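Local coordinates for proto-oncogene tyrosine-protein kinase receptor Ret (Danio rerio, PDB 7AMK) that serves as the receptor tyrosine kinase for GDNF-family signals, with a calcium-binding, cadherin-like extracellular region that probably clamps the GDNF–GFR alpha 1 complex, at residues 194-199 and 226-231; 232-237 and 349-354; 260-265 and 305-310; 273-278 and 341-346. The protein carries 4 engineered substitutions. One frame throughout, in Å; residues are numbered along the deposited sequence.

Contact 1. Residues 194-199 and 226-231; sequences DREEKE and IYDEDD. With CA (calcium ion), chain M; CA (calcium ion), chain L; CA (calcium ion), chain N.
R195 lays its aliphatic part against I226, CB 3.9 Å from I226 CG2, before its guanidinium reaches D228. The setting is the calcium junction between two successive cadherin-like domains; D194-R195-E196 resembles the DRE motif of classical cadherins, and the aspartates of 228-231 resemble their interdomain linker. CG of R195 stands anti to the backbone N (chi1 -165°) and the chain bends at chi2 and chi3, which brings NE to D228 OD1 at 2.9 Å. NE meets that oxygen from above the carboxylate plane, the two flat groups being 88° apart. NH2 adds a weak bond to the same oxygen and a salt bridge to E196 OE2, 2.7 Å away. Putting an alanine at R195 would probably leave D228 OD1 and E196 OE2 without the positive charge they share beside the metal. These two oxygens lie 3.0 Å apart because one calcium binds both, together with E229 O and D231 OD1; E142 and D265 complete its shell. A second calcium takes the other oxygens, E196 OE1 and D231 OD2, with D194 OD1, E142 and two waters. Away from the metals, I226 N donates to E199 O at 2.9 Å.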
loop_
_atom_site.group_PDB
_atom_site.type_symbol
_atom_site.label_atom_id
_atom_site.label_comp_id
_atom_site.label_asym_id
_atom_site.label_seq_id
_atom_site.Cartn_x
_atom_site.Cartn_y
_atom_site.Cartn_z
ATOM N N ASP A 194 -6.621 30.477 26.501
ATOM C CA ASP A 194 -6.565 29.060 26.147
ATOM C C ASP A 194 -6.518 28.972 24.632
ATOM O O ASP A 194 -7.505 29.282 23.946
ATOM C CB ASP A 194 -7.761 28.298 26.744
ATOM C CG ASP A 194 -7.771 26.786 26.390
ATOM O OD1 ASP A 194 -6.771 26.262 25.854
ATOM O OD2 ASP A 194 -8.801 26.119 26.637
ATOM N N ARG A 195 -5.353 28.597 24.099
ATOM C CA ARG A 195 -5.214 28.493 22.654
ATOM C C ARG A 195 -6.284 27.559 22.087
ATOM O O ARG A 195 -6.817 27.799 20.999
ATOM C CB ARG A 195 -3.804 28.012 22.300
ATOM C CG ARG A 195 -3.400 28.188 20.822
ATOM C CD ARG A 195 -4.122 27.247 19.854
ATOM N NE ARG A 195 -3.911 25.845 20.182
ATOM C CZ ARG A 195 -4.284 24.804 19.441
ATOM N NH1 ARG A 195 -4.874 24.953 18.266
ATOM N NH2 ARG A 195 -4.061 23.577 19.895
ATOM N N GLU A 196 -6.643 26.511 22.833
ATOM C CA GLU A 196 -7.637 25.549 22.368
ATOM C C GLU A 196 -9.046 26.129 22.335
ATOM O O GLU A 196 -9.920 25.576 21.666
ATOM C CB GLU A 196 -7.624 24.287 23.242
ATOM C CG GLU A 196 -6.571 23.236 22.839
ATOM C CD GLU A 196 -5.134 23.589 23.290
ATOM O OE1 GLU A 196 -4.974 24.174 24.387
ATOM O OE2 GLU A 196 -4.170 23.260 22.552
ATOM N N GLU A 197 -9.304 27.205 23.052
ATOM C CA GLU A 197 -10.601 27.845 22.907
ATOM C C GLU A 197 -10.580 28.855 21.776
ATOM O O GLU A 197 -11.527 28.904 20.981
ATOM C CB GLU A 197 -11.021 28.533 24.210
ATOM N N LYS A 198 -9.500 29.635 21.669
ATOM C CA LYS A 198 -9.421 30.682 20.665
ATOM C C LYS A 198 -7.956 30.977 20.358
ATOM O O LYS A 198 -7.169 31.192 21.283
ATOM C CB LYS A 198 -10.146 31.938 21.171
ATOM C CG LYS A 198 -10.924 32.671 20.071
ATOM C CD LYS A 198 -11.504 33.990 20.584
ATOM C CE LYS A 198 -12.363 34.651 19.514
ATOM N NZ LYS A 198 -12.855 35.985 19.943
ATOM N N GLU A 199 -7.594 30.977 19.068
ATOM C CA GLU A 199 -6.218 31.180 18.621
ATOM C C GLU A 199 -5.932 32.606 18.169
ATOM O O GLU A 199 -4.765 32.931 17.951
ATOM C CB GLU A 199 -5.862 30.234 17.449
ATOM C CG GLU A 199 -6.280 28.744 17.630
ATOM C CD GLU A 199 -5.698 27.834 16.552
ATOM O OE1 GLU A 199 -4.516 28.031 16.171
ATOM O OE2 GLU A 199 -6.428 26.920 16.083
ATOM N N ILE A 226 -2.533 33.912 19.556
ATOM C CA ILE A 226 -2.318 33.109 20.764
ATOM C C ILE A 226 -1.449 31.914 20.401
ATOM O O ILE A 226 -1.848 31.068 19.584
ATOM C CB ILE A 226 -3.630 32.640 21.414
ATOM C CG1 ILE A 226 -4.626 33.804 21.655
ATOM C CG2 ILE A 226 -3.315 31.907 22.725
ATOM C CD1 ILE A 226 -4.140 34.944 22.576
ATOM N N TYR A 227 -0.266 31.850 21.004
ATOM C CA TYR A 227 0.651 30.741 20.795
ATOM C C TYR A 227 0.334 29.575 21.721
ATOM O O TYR A 227 -0.149 29.745 22.841
ATOM C CB TYR A 227 2.097 31.177 21.014
ATOM C CG TYR A 227 2.639 32.046 19.911
ATOM C CD1 TYR A 227 1.858 32.390 18.810
ATOM C CD2 TYR A 227 3.941 32.500 19.953
ATOM C CE1 TYR A 227 2.368 33.193 17.780
ATOM C CE2 TYR A 227 4.462 33.284 18.947
ATOM C CZ TYR A 227 3.679 33.638 17.874
ATOM O OH TYR A 227 4.234 34.439 16.910
ATOM N N ASP A 228 0.630 28.386 21.236
ATOM C CA ASP A 228 0.244 27.138 21.864
ATOM C C ASP A 228 1.359 26.652 22.766
ATOM O O ASP A 228 2.543 26.857 22.497
ATOM C CB ASP A 228 -0.046 26.085 20.789
ATOM C CG ASP A 228 -0.635 24.831 21.338
ATOM O OD1 ASP A 228 -1.723 24.908 21.909
ATOM O OD2 ASP A 228 -0.027 23.759 21.170
ATOM N N GLU A 229 0.977 25.974 23.833
ATOM C CA GLU A 229 1.940 25.202 24.597
ATOM C C GLU A 229 1.397 23.788 24.751
ATOM O O GLU A 229 0.234 23.514 24.453
ATOM C CB GLU A 229 2.239 25.852 25.949
ATOM C CG GLU A 229 1.190 25.663 26.973
ATOM C CD GLU A 229 1.632 26.206 28.331
ATOM O OE1 GLU A 229 2.724 26.810 28.387
ATOM O OE2 GLU A 229 0.899 26.033 29.339
ATOM N N ASP A 230 2.257 22.880 25.200
ATOM C CA ASP A 230 1.915 21.463 25.301
ATOM C C ASP A 230 1.179 21.285 26.623
ATOM O O ASP A 230 1.782 21.108 27.680
ATOM C CB ASP A 230 3.173 20.599 25.191
ATOM C CG ASP A 230 2.890 19.082 25.278
ATOM O OD1 ASP A 230 1.724 18.644 25.326
ATOM O OD2 ASP A 230 3.878 18.327 25.305
ATOM N N ASP A 231 -0.151 21.366 26.571
ATOM C CA ASP A 231 -0.953 21.277 27.788
ATOM C C ASP A 231 -2.099 20.283 27.626
ATOM O O ASP A 231 -3.091 20.362 28.359
ATOM C CB ASP A 231 -1.472 22.668 28.215
ATOM C CG ASP A 231 -2.482 23.277 27.204
ATOM O OD1 ASP A 231 -2.745 22.680 26.141
ATOM O OD2 ASP A 231 -3.026 24.360 27.499
HETATM CA CA CA M . -2.123 23.753 24.019
HETATM CA CA CA L . -4.851 25.179 26.438
HETATM CA CA CA N . 0.244 17.496 23.942
HETATM O O HOH W 1 -6.135 23.388 27.219
HETATM O O HOH W 2 -5.015 26.471 28.367
#

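Contact 2. Residues 232-237 and 349-354; sequences NSPYVQ and GTVLLH. Engineered in segment 232-237: Q237 (natural residue Asn). With CA (calcium ion), chain N.
The phenol ring of Y235 carries no atom of 349-354 on either face: Y235 CA meets V351 CG1 at 4.0 Å, but the side chain leaves on the far side, where S233 O lies at the ring edge, in its plane, and R264 and F307 touch it. The other flat group, the P234 carbonyl, is where the packing is tight, since V351 CG1 comes to 3.2 Å from P234 O. V351 presents this methyl because its chi1 of -58° sets CG1 anti to its own carbonyl carbon. The P234 ring reaches back to the residue before that strand, CD lying 3.8 Å from G349 O. Further on, V236 CG1 touches L353 CD2 at 3.7 Å, the two side chains lying alongside each other and pointing opposite ways, and V261 also packs on V236. The segments run only 20° from parallel yet share no hydrogen bond, and they diverge from a CA separation of 4.8 Å at S233 and G349. The backbone of Y235 bonds instead to Y262, in one sheet, and that of V351 to V339, in the other. Just before 235-236, N232 O is a calcium ligand. This arrangement fits the edge of a cadherin-type beta sandwich, whose first strand starts on one sheet and, as 241-246, joins the other beside 350-359.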
loop_
_atom_site.group_PDB
_atom_site.type_symbol
_atom_site.label_atom_id
_atom_site.label_comp_id
_atom_site.label_asym_id
_atom_site.label_seq_id
_atom_site.Cartn_x
_atom_site.Cartn_y
_atom_site.Cartn_z
ATOM N N ASN A 232 -1.982 19.361 26.674
ATOM C CA ASN A 232 -2.966 18.310 26.476
ATOM C C ASN A 232 -2.241 16.989 26.278
ATOM O O ASN A 232 -1.296 16.913 25.493
ATOM C CB ASN A 232 -3.872 18.607 25.279
ATOM C CG ASN A 232 -4.789 19.795 25.526
ATOM O OD1 ASN A 232 -5.899 19.638 26.036
ATOM N ND2 ASN A 232 -4.322 20.991 25.170
ATOM N N SER A 233 -2.674 15.957 27.017
ATOM C CA SER A 233 -2.032 14.670 26.847
ATOM C C SER A 233 -2.632 13.910 25.672
ATOM O O SER A 233 -3.797 14.107 25.319
ATOM C CB SER A 233 -2.170 13.832 28.106
ATOM O OG SER A 233 -3.522 13.758 28.498
ATOM N N PRO A 234 -1.831 13.051 25.050
ATOM C CA PRO A 234 -2.340 12.217 23.964
ATOM C C PRO A 234 -3.335 11.191 24.474
ATOM O O PRO A 234 -3.340 10.823 25.645
ATOM C CB PRO A 234 -1.080 11.553 23.424
ATOM C CG PRO A 234 -0.149 11.537 24.594
ATOM C CD PRO A 234 -0.401 12.823 25.300
ATOM N N TYR A 235 -4.205 10.739 23.571
ATOM C CA TYR A 235 -5.242 9.774 23.937
ATOM C C TYR A 235 -5.657 8.981 22.700
ATOM O O TYR A 235 -5.495 9.424 21.548
ATOM C CB TYR A 235 -6.474 10.455 24.551
ATOM C CG TYR A 235 -7.193 11.412 23.593
ATOM C CD1 TYR A 235 -6.791 12.736 23.479
ATOM C CD2 TYR A 235 -8.273 10.988 22.813
ATOM C CE1 TYR A 235 -7.452 13.633 22.598
ATOM C CE2 TYR A 235 -8.931 11.869 21.939
ATOM C CZ TYR A 235 -8.516 13.184 21.837
ATOM O OH TYR A 235 -9.156 14.052 20.982
ATOM N N VAL A 236 -6.216 7.829 22.952
ATOM C CA VAL A 236 -6.762 7.002 21.888
ATOM C C VAL A 236 -8.265 7.177 21.877
ATOM O O VAL A 236 -8.889 7.513 22.893
ATOM C CB VAL A 236 -6.381 5.518 22.049
ATOM C CG1 VAL A 236 -4.909 5.347 21.777
ATOM C CG2 VAL A 236 -6.708 5.065 23.453
ATOM N N GLN A 237 -8.846 6.979 20.708
ATOM C CA GLN A 237 -10.283 7.011 20.531
ATOM C C GLN A 237 -10.719 5.572 20.308
ATOM O O GLN A 237 -10.351 4.951 19.303
ATOM C CB GLN A 237 -10.672 7.922 19.376
ATOM C CG GLN A 237 -12.151 8.232 19.321
ATOM C CD GLN A 237 -12.428 9.597 18.727
ATOM O OE1 GLN A 237 -11.500 10.317 18.351
ATOM N NE2 GLN A 237 -13.709 9.967 18.643
ATOM N N GLY A 349 1.139 12.006 30.898
ATOM C CA GLY A 349 1.233 12.338 29.498
ATOM C C GLY A 349 1.658 11.192 28.608
ATOM O O GLY A 349 2.295 11.432 27.581
ATOM N N THR A 350 1.315 9.951 28.965
ATOM C CA THR A 350 1.679 8.797 28.151
ATOM C C THR A 350 0.452 7.948 27.837
ATOM O O THR A 350 -0.527 7.946 28.585
ATOM C CB THR A 350 2.742 7.922 28.837
ATOM O OG1 THR A 350 2.236 7.447 30.087
ATOM C CG2 THR A 350 3.999 8.722 29.073
ATOM N N VAL A 351 0.517 7.228 26.714
ATOM C CA VAL A 351 -0.461 6.207 26.349
ATOM C C VAL A 351 0.278 4.925 25.985
ATOM O O VAL A 351 1.282 4.945 25.258
ATOM C CB VAL A 351 -1.368 6.633 25.170
ATOM C CG1 VAL A 351 -2.110 7.901 25.484
ATOM C CG2 VAL A 351 -0.545 6.830 23.903
ATOM N N LEU A 352 -0.229 3.807 26.488
ATOM C CA LEU A 352 0.306 2.490 26.195
ATOM C C LEU A 352 -0.494 1.876 25.045
ATOM O O LEU A 352 -1.713 1.723 25.147
ATOM C CB LEU A 352 0.245 1.615 27.451
ATOM C CG LEU A 352 0.899 0.238 27.367
ATOM C CD1 LEU A 352 2.344 0.351 26.940
ATOM C CD2 LEU A 352 0.800 -0.479 28.708
ATOM N N LEU A 353 0.184 1.540 23.953
ATOM C CA LEU A 353 -0.459 0.895 22.816
ATOM C C LEU A 353 -0.093 -0.583 22.772
ATOM O O LEU A 353 0.994 -0.978 23.200
ATOM C CB LEU A 353 -0.057 1.550 21.500
ATOM C CG LEU A 353 -0.434 3.019 21.339
ATOM C CD1 LEU A 353 0.110 3.543 20.013
ATOM C CD2 LEU A 353 -1.940 3.147 21.435
ATOM N N HIS A 354 -1.004 -1.391 22.225
ATOM C CA HIS A 354 -0.873 -2.842 22.204
ATOM C C HIS A 354 -1.109 -3.363 20.800
ATOM O O HIS A 354 -2.142 -3.069 20.186
ATOM C CB HIS A 354 -1.866 -3.519 23.162
ATOM C CG HIS A 354 -1.757 -3.050 24.575
ATOM N ND1 HIS A 354 -2.664 -2.180 25.141
ATOM C CD2 HIS A 354 -0.843 -3.319 25.534
ATOM C CE1 HIS A 354 -2.318 -1.940 26.394
ATOM N NE2 HIS A 354 -1.216 -2.617 26.656
HETATM CA CA CA N . 0.244 17.496 23.942
#

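Contact 3. Residues 260-265 and 305-310; sequences FVYDRD and AIFGNV. With CA (calcium ion), chain N; CA (calcium ion), chain M.
The backbones keep apart here, the nearest CA atoms being those of R264 and F307 at 7.1 Å, where the end of strand 260-263 passes the short 3-10 turn at 305-306; the contact is made mainly by side chains, against two backbone carbonyls. F307 does most of it, entering with the CE1-CZ end of its ring. CE1 reaches Y262 CB at 4.0 Å, with that CB at the edge of the F307 ring, and CZ in turn lies near the plane of the Y262 ring, at its edge, so neither ring stacks on the other. CZ also comes to 3.7 Å from D263 O, obliquely. One face of the F307 ring is covered from its own segment, by I306 CG1 over the centre. The far end of the same isoleucine crosses Y262 at about a right angle, CD1 3.8 Å from Y262 CE2. R264, extended from CG to NE, runs out past the phenylalanine with its guanidinium plane 67° from the ring. Its NH1 is 3.6 Å from F307 O, which sits in the guanidinium plane, but the pair is not a hydrogen bond. Y235 packs against both R264 and F307, tying the loop to the first strand of the sheet.

On the other side of the strand, D263 OD1 accepts D265 N with its anti lone pair at 3.0 Å, forming an Asx turn. With that turn in place, D263 chelates one calcium through both oxygens and D265 bridges it to a second, consistent with the DXD calcium motif of cadherins.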
loop_
_atom_site.group_PDB
_atom_site.type_symbol
_atom_site.label_atom_id
_atom_site.label_comp_id
_atom_site.label_asym_id
_atom_site.label_seq_id
_atom_site.Cartn_x
_atom_site.Cartn_y
_atom_site.Cartn_z
ATOM N N PHE A 260 -4.196 4.990 15.955
ATOM C CA PHE A 260 -4.257 6.442 15.897
ATOM C C PHE A 260 -4.236 7.004 17.307
ATOM O O PHE A 260 -4.973 6.531 18.177
ATOM C CB PHE A 260 -5.523 6.913 15.171
ATOM C CG PHE A 260 -5.529 6.585 13.705
ATOM C CD1 PHE A 260 -4.872 7.402 12.802
ATOM C CD2 PHE A 260 -6.156 5.448 13.243
ATOM C CE1 PHE A 260 -4.862 7.096 11.448
ATOM C CE2 PHE A 260 -6.148 5.132 11.898
ATOM C CZ PHE A 260 -5.501 5.962 10.996
ATOM N N VAL A 261 -3.392 8.010 17.525
ATOM C CA VAL A 261 -3.312 8.722 18.792
ATOM C C VAL A 261 -3.546 10.191 18.495
ATOM O O VAL A 261 -3.031 10.713 17.503
ATOM C CB VAL A 261 -1.952 8.486 19.492
ATOM C CG1 VAL A 261 -1.703 9.530 20.579
ATOM C CG2 VAL A 261 -1.894 7.049 20.035
ATOM N N TYR A 262 -4.329 10.848 19.335
ATOM C CA TYR A 262 -4.727 12.224 19.109
ATOM C C TYR A 262 -4.194 13.124 20.210
ATOM O O TYR A 262 -4.066 12.713 21.369
ATOM C CB TYR A 262 -6.255 12.361 19.026
ATOM C CG TYR A 262 -6.862 11.428 18.002
ATOM C CD1 TYR A 262 -7.195 10.112 18.334
ATOM C CD2 TYR A 262 -7.081 11.847 16.693
ATOM C CE1 TYR A 262 -7.743 9.250 17.383
ATOM C CE2 TYR A 262 -7.615 11.005 15.752
ATOM C CZ TYR A 262 -7.950 9.710 16.086
ATOM O OH TYR A 262 -8.491 8.889 15.109
ATOM N N ASP A 263 -3.876 14.360 19.831
ATOM C CA ASP A 263 -3.367 15.343 20.784
ATOM C C ASP A 263 -3.915 16.703 20.372
ATOM O O ASP A 263 -3.711 17.132 19.232
ATOM C CB ASP A 263 -1.829 15.334 20.805
ATOM C CG ASP A 263 -1.242 16.077 21.995
ATOM O OD1 ASP A 263 -1.677 17.200 22.285
ATOM O OD2 ASP A 263 -0.330 15.534 22.642
ATOM N N ARG A 264 -4.625 17.371 21.283
ATOM C CA ARG A 264 -5.251 18.641 20.926
ATOM C C ARG A 264 -4.245 19.758 20.694
ATOM O O ARG A 264 -4.595 20.764 20.060
ATOM C CB ARG A 264 -6.253 19.050 22.003
ATOM C CG ARG A 264 -7.394 18.059 22.101
ATOM C CD ARG A 264 -8.510 18.529 23.023
ATOM N NE ARG A 264 -9.585 17.537 23.053
ATOM C CZ ARG A 264 -10.574 17.457 22.169
ATOM N NH1 ARG A 264 -10.689 18.325 21.175
ATOM N NH2 ARG A 264 -11.471 16.478 22.288
ATOM N N ASP A 265 -3.018 19.608 21.183
ATOM C CA ASP A 265 -1.969 20.588 20.941
ATOM C C ASP A 265 -1.466 20.512 19.495
ATOM O O ASP A 265 -1.527 19.469 18.837
ATOM C CB ASP A 265 -0.801 20.370 21.901
ATOM C CG ASP A 265 -1.213 20.483 23.351
ATOM O OD1 ASP A 265 -1.999 21.398 23.670
ATOM O OD2 ASP A 265 -0.773 19.651 24.178
ATOM N N ALA A 305 -10.854 19.473 11.896
ATOM C CA ALA A 305 -12.277 19.143 11.850
ATOM C C ALA A 305 -12.669 18.157 12.948
ATOM O O ALA A 305 -13.682 18.348 13.636
ATOM C CB ALA A 305 -12.625 18.581 10.469
ATOM N N ILE A 306 -11.896 17.086 13.118
ATOM C CA ILE A 306 -12.240 16.110 14.142
ATOM C C ILE A 306 -12.105 16.662 15.559
ATOM O O ILE A 306 -12.619 16.047 16.494
ATOM C CB ILE A 306 -11.370 14.850 13.988
ATOM C CG1 ILE A 306 -9.894 15.201 14.160
ATOM C CG2 ILE A 306 -11.608 14.219 12.643
ATOM C CD1 ILE A 306 -8.963 14.034 13.873
ATOM N N PHE A 307 -11.409 17.780 15.761
ATOM C CA PHE A 307 -11.241 18.333 17.097
ATOM C C PHE A 307 -12.275 19.402 17.408
ATOM O O PHE A 307 -12.105 20.154 18.381
ATOM C CB PHE A 307 -9.833 18.933 17.277
ATOM C CG PHE A 307 -8.703 17.927 17.203
ATOM C CD1 PHE A 307 -8.584 16.917 18.150
ATOM C CD2 PHE A 307 -7.740 18.024 16.208
ATOM C CE1 PHE A 307 -7.545 16.015 18.095
ATOM C CE2 PHE A 307 -6.682 17.122 16.154
ATOM C CZ PHE A 307 -6.586 16.115 17.093
ATOM N N GLY A 308 -13.330 19.493 16.602
ATOM C CA GLY A 308 -14.239 20.612 16.706
ATOM C C GLY A 308 -13.710 21.852 16.024
ATOM O O GLY A 308 -13.906 22.964 16.530
ATOM N N ASN A 309 -13.014 21.686 14.891
ATOM C CA ASN A 309 -12.509 22.805 14.085
ATOM C C ASN A 309 -11.474 23.615 14.865
ATOM O O ASN A 309 -11.446 24.846 14.806
ATOM C CB ASN A 309 -13.653 23.697 13.591
ATOM C CG ASN A 309 -13.319 24.419 12.297
ATOM N N VAL A 310 -10.631 22.910 15.619
ATOM C CA VAL A 310 -9.496 23.490 16.325
ATOM C C VAL A 310 -8.264 22.670 15.980
ATOM O O VAL A 310 -8.278 21.440 16.106
ATOM C CB VAL A 310 -9.698 23.511 17.851
ATOM C CG1 VAL A 310 -8.383 23.860 18.540
ATOM C CG2 VAL A 310 -10.801 24.494 18.230
HETATM CA CA CA N . 0.244 17.496 23.942
HETATM CA CA CA M . -2.123 23.753 24.019
HETATM O O HOH W 3 -7.329 20.748 19.154
#

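Contact 4. Residues 273-278 and 341-346; sequences NQVQNK and DTTFPG. With CA (calcium ion), chain N.
Two beta turns, a type II turn from V275 to K278 and a type I turn from D341 to F344, meet at one of the calcium sites of this cadherin-like domain and each supplies a ligand. N277 OD1 binds the metal at 2.3 Å, and D341 OD2 binds it at 2.5 Å. The amide and carboxylate planes are turned 69° from each other, and the two ligand oxygens are held near one another by the metal and not by a hydrogen bond. N277 occupies the third position of its turn with positive phi, a place where asparagine is well tolerated; its side-chain amide finds its main further polar partner in T267.

Hydrogen bonds fasten the turns beside the metal. N277 N donates to T343 OG1 at 2.9 Å with a nearly straight N-H...O angle of 168°, and the same hydroxyl is also hydrogen-bonded to D230 OD2, so a second-shell threonine links two calcium-binding residues. K278 O is gripped twice: T342 N lies 3.3 Å from K278 O, nearly along the C=O axis, and T342 OG1 donates to the same oxygen over 3.2 Å. A chi1 of 54° sets OG1 between the residue's own N and its carbonyl carbon, close enough to N for both donors to converge. A valine at T342 has no hydroxyl to donate, which would probably leave K278 O held by the backbone N alone and the two turns less firmly joined. Contact beyond these bonds is looser, T343 CG2 resting 3.7 Å from V275 O. That carbonyl has a partner within its own turn, V275 O accepting K278 N at 3.1 Å.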
loop_
_atom_site.group_PDB
_atom_site.type_symbol
_atom_site.label_atom_id
_atom_site.label_comp_id
_atom_site.label_asym_id
_atom_site.label_seq_id
_atom_site.Cartn_x
_atom_site.Cartn_y
_atom_site.Cartn_z
ATOM N N ASN A 273 12.287 19.219 14.052
ATOM C CA ASN A 273 13.237 19.113 15.154
ATOM C C ASN A 273 12.695 19.665 16.470
ATOM O O ASN A 273 13.214 19.306 17.535
ATOM C CB ASN A 273 14.547 19.832 14.797
ATOM N N GLN A 274 11.668 20.514 16.422
ATOM C CA GLN A 274 11.058 21.029 17.640
ATOM C C GLN A 274 10.796 19.892 18.620
ATOM O O GLN A 274 10.505 18.763 18.219
ATOM C CB GLN A 274 9.756 21.758 17.304
ATOM C CG GLN A 274 8.871 22.051 18.523
ATOM C CD GLN A 274 9.535 22.976 19.546
ATOM O OE1 GLN A 274 10.046 22.524 20.581
ATOM N NE2 GLN A 274 9.514 24.277 19.266
ATOM N N VAL A 275 10.945 20.182 19.912
ATOM C CA VAL A 275 10.698 19.179 20.941
ATOM C C VAL A 275 9.364 19.392 21.645
ATOM O O VAL A 275 8.850 18.446 22.265
ATOM C CB VAL A 275 11.834 19.145 21.980
ATOM C CG1 VAL A 275 11.610 17.979 22.942
ATOM C CG2 VAL A 275 13.187 19.014 21.291
ATOM N N GLN A 276 8.792 20.594 21.563
ATOM C CA GLN A 276 7.454 20.857 22.080
ATOM C C GLN A 276 6.442 19.880 21.505
ATOM O O GLN A 276 6.263 19.788 20.287
ATOM C CB GLN A 276 7.025 22.290 21.745
ATOM C CG GLN A 276 5.501 22.492 21.761
ATOM C CD GLN A 276 5.063 23.959 21.780
ATOM O OE1 GLN A 276 5.879 24.877 21.934
ATOM N NE2 GLN A 276 3.756 24.177 21.653
ATOM N N ASN A 277 5.765 19.154 22.385
ATOM C CA ASN A 277 4.663 18.291 21.985
ATOM C C ASN A 277 5.124 17.096 21.185
ATOM O O ASN A 277 4.310 16.426 20.563
ATOM C CB ASN A 277 3.603 19.038 21.179
ATOM C CG ASN A 277 2.242 18.470 21.403
ATOM O OD1 ASN A 277 1.896 18.144 22.524
ATOM N ND2 ASN A 277 1.467 18.311 20.341
ATOM N N LYS A 278 6.416 16.827 21.173
ATOM C CA LYS A 278 6.924 15.634 20.525
ATOM C C LYS A 278 6.516 14.406 21.329
ATOM O O LYS A 278 6.712 14.353 22.549
ATOM C CB LYS A 278 8.443 15.730 20.406
ATOM C CG LYS A 278 9.101 14.573 19.685
ATOM C CD LYS A 278 10.619 14.778 19.704
ATOM C CE LYS A 278 11.372 13.553 19.214
ATOM N NZ LYS A 278 12.855 13.735 19.363
ATOM N N ASP A 341 4.298 11.741 25.635
ATOM C CA ASP A 341 4.329 13.179 25.364
ATOM C C ASP A 341 5.345 13.815 26.304
ATOM O O ASP A 341 5.042 14.106 27.462
ATOM C CB ASP A 341 2.947 13.791 25.561
ATOM C CG ASP A 341 2.891 15.289 25.179
ATOM O OD1 ASP A 341 3.958 15.947 25.006
ATOM O OD2 ASP A 341 1.745 15.790 25.049
ATOM N N THR A 342 6.546 14.078 25.790
ATOM C CA THR A 342 7.691 14.349 26.660
ATOM C C THR A 342 7.536 15.654 27.432
ATOM O O THR A 342 7.870 15.719 28.617
ATOM C CB THR A 342 8.968 14.380 25.827
ATOM O OG1 THR A 342 8.790 15.315 24.748
ATOM C CG2 THR A 342 9.263 12.976 25.262
ATOM N N THR A 343 7.067 16.703 26.774
ATOM C CA THR A 343 6.934 18.018 27.387
ATOM C C THR A 343 5.569 18.234 28.035
ATOM O O THR A 343 5.250 19.371 28.398
ATOM C CB THR A 343 7.188 19.126 26.350
ATOM O OG1 THR A 343 6.358 18.912 25.211
ATOM C CG2 THR A 343 8.629 19.119 25.888
ATOM N N PHE A 344 4.740 17.195 28.166
ATOM C CA PHE A 344 3.495 17.374 28.900
ATOM C C PHE A 344 3.778 17.321 30.402
ATOM O O PHE A 344 4.312 16.316 30.886
ATOM C CB PHE A 344 2.466 16.324 28.515
ATOM C CG PHE A 344 1.176 16.455 29.279
ATOM C CD1 PHE A 344 0.223 17.401 28.910
ATOM C CD2 PHE A 344 0.928 15.657 30.389
ATOM C CE1 PHE A 344 -0.962 17.532 29.630
ATOM C CE2 PHE A 344 -0.253 15.777 31.095
ATOM C CZ PHE A 344 -1.197 16.719 30.726
ATOM N N PRO A 345 3.455 18.368 31.166
ATOM C CA PRO A 345 3.891 18.404 32.568
ATOM C C PRO A 345 3.195 17.326 33.384
ATOM O O PRO A 345 1.988 17.104 33.267
ATOM C CB PRO A 345 3.505 19.818 33.032
ATOM C CG PRO A 345 2.390 20.223 32.138
ATOM C CD PRO A 345 2.705 19.584 30.792
ATOM N N GLY A 346 3.973 16.650 34.214
ATOM C CA GLY A 346 3.435 15.625 35.077
ATOM C C GLY A 346 3.480 14.251 34.441
ATOM O O GLY A 346 3.830 14.088 33.264
HETATM CA CA CA N . 0.244 17.496 23.942
#

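How the contacts relate
From the N terminus, contact 1 comes first: it closes the hairpin of strands 200-210 and 215-227 and brings their base to the calcium junction before the next domain begins. Contact 2 then opens at 232-237 and closes only at 349-354, joining the first strand of that domain to its last. Contacts 3 and 4 both fall within this span. They cross, in the order 260-265, 273-278, 305-310, 341-346. D230, N232, D263, D265, N277 and D341 converge on one calcium shared by all four contacts, and D265 carries the link to a neighbouring calcium of contact 1, coupling the two domains.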